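Local atomic coordinates of short-chain dehydrogenase/reductase SDR (Burkholderia phymatum, PDB entry 5IG2), a protein that binds NAD and probably acts as an oxidoreductase on CH-OH groups of an unidentified substrate, as other short-chain dehydrogenases/reductases do. Residues B[42-47]-B[79-84]. Numbering follows the deposited sequence.
Sequences VLADVD and QALADA. With NAD (nicotinamide-adenine-dinucleotide), chain F.
Leu81 of helix 75-89 reaches strand 40-45 through both branches of its fork. Its CD1 lies 3.7 Å from Val42 CG1. Ala44 CB meets both Leu81 methyls, CD2 at 3.7 Å and CD1 at 3.8 Å. Leu81 CG stands anti to the backbone N (chi1 177°), directed toward the strand, and chi2 then sets CD1 toward Val42 and both methyls near Ala44. Val42 and Leu81 pass alongside one another in opposite senses, with CG1 of the valine doing the touching. The alternation of the strand explains the partners: Val42 and Ala44 point to this helix, whereas Leu43 points away and packs on helix 48-60. Val68 and Thr70 also touch Leu81, and Ala82, pointing away from the strand, packs on helix 112-140.

Next along the chain, Asp45 meets NAD. The adenosine ribose hydroxyl O2B donates a hydrogen bond to Asp45 OD1 (2.7 Å). O3B does the same to Asp45 OD2 (2.7 Å). OD1 also accepts from Asp47 N in an Asx turn, nearly straight at 168° and on the anti side, tilted 25° from the carboxylate plane, while OD2 receives Gly23 N. Val46 CG1 lies 3.7 Å from C5A of the adenine.

The helix-strand interface is therefore wholly apolar, the packing of a helix on the parallel sheet of a Rossmann fold, whereas the Asp45 carboxylate grips both ribose hydroxyls. An acid bonded to the 2'-hydroxyl O2B would probably disfavour the 2'-phosphate of NADP, consistent with the bound NAD.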
loop_
_atom_site.group_PDB
_atom_site.type_symbol
_atom_site.label_atom_id
_atom_site.label_comp_id
_atom_site.label_asym_id
_atom_site.label_seq_id
_atom_site.Cartn_x
_atom_site.Cartn_y
_atom_site.Cartn_z
ATOM N N VAL B 42 11.346 50.390 5.252
ATOM C CA VAL B 42 12.516 50.786 4.468
ATOM C C VAL B 42 13.648 49.850 4.876
ATOM O O VAL B 42 14.177 49.957 5.989
ATOM C CB VAL B 42 12.889 52.258 4.695
ATOM C CG1 VAL B 42 14.104 52.647 3.858
ATOM C CG2 VAL B 42 11.694 53.158 4.372
ATOM N N LEU B 43 14.007 48.916 3.999
ATOM C CA LEU B 43 14.935 47.843 4.337
ATOM C C LEU B 43 16.272 48.068 3.643
ATOM O O LEU B 43 16.314 48.354 2.443
ATOM C CB LEU B 43 14.349 46.485 3.950
ATOM C CG LEU B 43 12.954 46.184 4.522
ATOM C CD1 LEU B 43 12.525 44.759 4.207
ATOM C CD2 LEU B 43 12.914 46.433 6.023
ATOM N N ALA B 44 17.362 47.933 4.400
ATOM C CA ALA B 44 18.697 48.266 3.923
ATOM C C ALA B 44 19.670 47.130 4.208
ATOM O O ALA B 44 19.631 46.516 5.279
ATOM C CB ALA B 44 19.211 49.556 4.574
ATOM N N ASP B 45 20.560 46.876 3.256
ATOM C CA ASP B 45 21.559 45.826 3.387
ATOM C C ASP B 45 22.564 46.004 2.258
ATOM O O ASP B 45 22.251 46.607 1.233
ATOM C CB ASP B 45 20.915 44.429 3.336
ATOM C CG ASP B 45 21.708 43.379 4.123
ATOM O OD1 ASP B 45 22.882 43.121 3.767
ATOM O OD2 ASP B 45 21.146 42.797 5.087
ATOM N N VAL B 46 23.777 45.507 2.469
ATOM C CA VAL B 46 24.775 45.505 1.404
ATOM C C VAL B 46 24.701 44.226 0.569
ATOM O O VAL B 46 25.259 44.179 -0.540
ATOM C CB VAL B 46 26.173 45.710 2.013
ATOM C CG1 VAL B 46 26.635 44.449 2.741
ATOM C CG2 VAL B 46 27.152 46.160 0.952
ATOM N N ASP B 47 24.004 43.202 1.062
ATOM C CA ASP B 47 23.799 41.937 0.355
ATOM C C ASP B 47 22.568 42.110 -0.536
ATOM O O ASP B 47 21.428 41.869 -0.125
ATOM C CB ASP B 47 23.642 40.808 1.368
ATOM C CG ASP B 47 23.551 39.438 0.725
ATOM O OD1 ASP B 47 23.250 39.345 -0.488
ATOM O OD2 ASP B 47 23.773 38.444 1.456
ATOM N N GLN B 79 22.955 58.547 4.791
ATOM C CA GLN B 79 22.174 59.733 4.455
ATOM C C GLN B 79 21.248 59.463 3.270
ATOM O O GLN B 79 20.096 59.910 3.260
ATOM C CB GLN B 79 23.099 60.909 4.150
ATOM C CG GLN B 79 22.355 62.199 3.831
ATOM C CD GLN B 79 21.568 62.745 5.016
ATOM O OE1 GLN B 79 22.141 63.083 6.058
ATOM N NE2 GLN B 79 20.248 62.845 4.855
ATOM N N ALA B 80 21.733 58.724 2.267
ATOM C CA ALA B 80 20.896 58.401 1.118
ATOM C C ALA B 80 19.724 57.515 1.520
ATOM O O ALA B 80 18.633 57.627 0.947
ATOM C CB ALA B 80 21.736 57.727 0.032
ATOM N N LEU B 81 19.934 56.642 2.508
ATOM C CA LEU B 81 18.864 55.788 3.008
ATOM C C LEU B 81 17.763 56.613 3.671
ATOM O O LEU B 81 16.573 56.346 3.464
ATOM C CB LEU B 81 19.447 54.762 3.983
ATOM C CG LEU B 81 18.455 53.825 4.674
ATOM C CD1 LEU B 81 17.785 52.912 3.646
ATOM C CD2 LEU B 81 19.137 53.025 5.781
ATOM N N ALA B 82 18.139 57.610 4.480
ATOM C CA ALA B 82 17.144 58.508 5.052
ATOM C C ALA B 82 16.394 59.253 3.958
ATOM O O ALA B 82 15.168 59.394 4.026
ATOM C CB ALA B 82 17.801 59.498 6.010
ATOM N N ASP B 83 17.112 59.731 2.936
ATOM C CA ASP B 83 16.458 60.448 1.841
ATOM C C ASP B 83 15.452 59.558 1.117
ATOM O O ASP B 83 14.356 60.007 0.758
ATOM C CB ASP B 83 17.492 60.978 0.846
ATOM C CG ASP B 83 18.471 61.969 1.471
ATOM O OD1 ASP B 83 18.200 62.500 2.574
ATOM O OD2 ASP B 83 19.519 62.225 0.840
ATOM N N ALA B 84 15.809 58.294 0.883
ATOM C CA ALA B 84 14.871 57.374 0.248
ATOM C C ALA B 84 13.676 57.095 1.155
ATOM O O ALA B 84 12.535 56.997 0.680
ATOM C CB ALA B 84 15.588 56.077 -0.124
HETATM P PA NAD F . 23.138 38.149 9.698
HETATM O O1A NAD F . 24.403 37.860 8.989
HETATM O O2A NAD F . 22.052 37.086 9.476
HETATM O O5B NAD F . 22.529 39.580 9.356
HETATM C C5B NAD F . 23.358 40.758 9.367
HETATM C C4B NAD F . 23.149 41.453 8.050
HETATM O O4B NAD F . 23.934 42.665 8.021
HETATM C C3B NAD F . 23.540 40.643 6.801
HETATM O O3B NAD F . 22.453 40.534 5.889
HETATM C C2B NAD F . 24.689 41.457 6.185
HETATM O O2B NAD F . 24.680 41.425 4.763
HETATM C C1B NAD F . 24.366 42.855 6.691
HETATM N N9A NAD F . 25.499 43.772 6.686
HETATM C C8A NAD F . 26.798 43.497 7.021
HETATM N N7A NAD F . 27.628 44.489 6.807
HETATM C C5A NAD F . 26.815 45.492 6.301
HETATM C C6A NAD F . 27.087 46.801 5.861
HETATM N N6A NAD F . 28.318 47.313 5.775
HETATM N N1A NAD F . 26.043 47.557 5.455
HETATM C C2A NAD F . 24.816 47.023 5.474
HETATM N N3A NAD F . 24.440 45.792 5.841
HETATM C C4A NAD F . 25.496 45.071 6.241
HETATM O O3 NAD F . 23.418 38.275 11.257
HETATM P PN NAD F . 22.497 38.748 12.475
HETATM O O1N NAD F . 21.085 38.867 12.031
HETATM O O2N NAD F . 22.820 37.865 13.617
HETATM O O5D NAD F . 23.130 40.186 12.732
HETATM C C5D NAD F . 22.321 41.298 13.174
HETATM C C4D NAD F . 22.983 41.907 14.386
HETATM O O4D NAD F . 22.836 41.035 15.532
HETATM C C3D NAD F . 24.486 42.185 14.249
HETATM O O3D NAD F . 24.781 43.471 14.780
HETATM C C2D NAD F . 25.114 41.105 15.132
HETATM O O2D NAD F . 26.379 41.528 15.625
HETATM C C1D NAD F . 24.055 41.023 16.221
HETATM N N1N NAD F . 24.088 39.778 17.130
HETATM C C2N NAD F . 23.933 38.564 16.572
HETATM C C3N NAD F . 23.916 37.433 17.369
HETATM C C7N NAD F . 23.594 36.067 16.849
HETATM O O7N NAD F . 23.917 35.072 17.518
HETATM N N7N NAD F . 23.079 35.968 15.635
HETATM C C4N NAD F . 24.052 37.586 18.744
HETATM C C5N NAD F . 24.193 38.850 19.290
HETATM C C6N NAD F . 24.215 39.944 18.461
#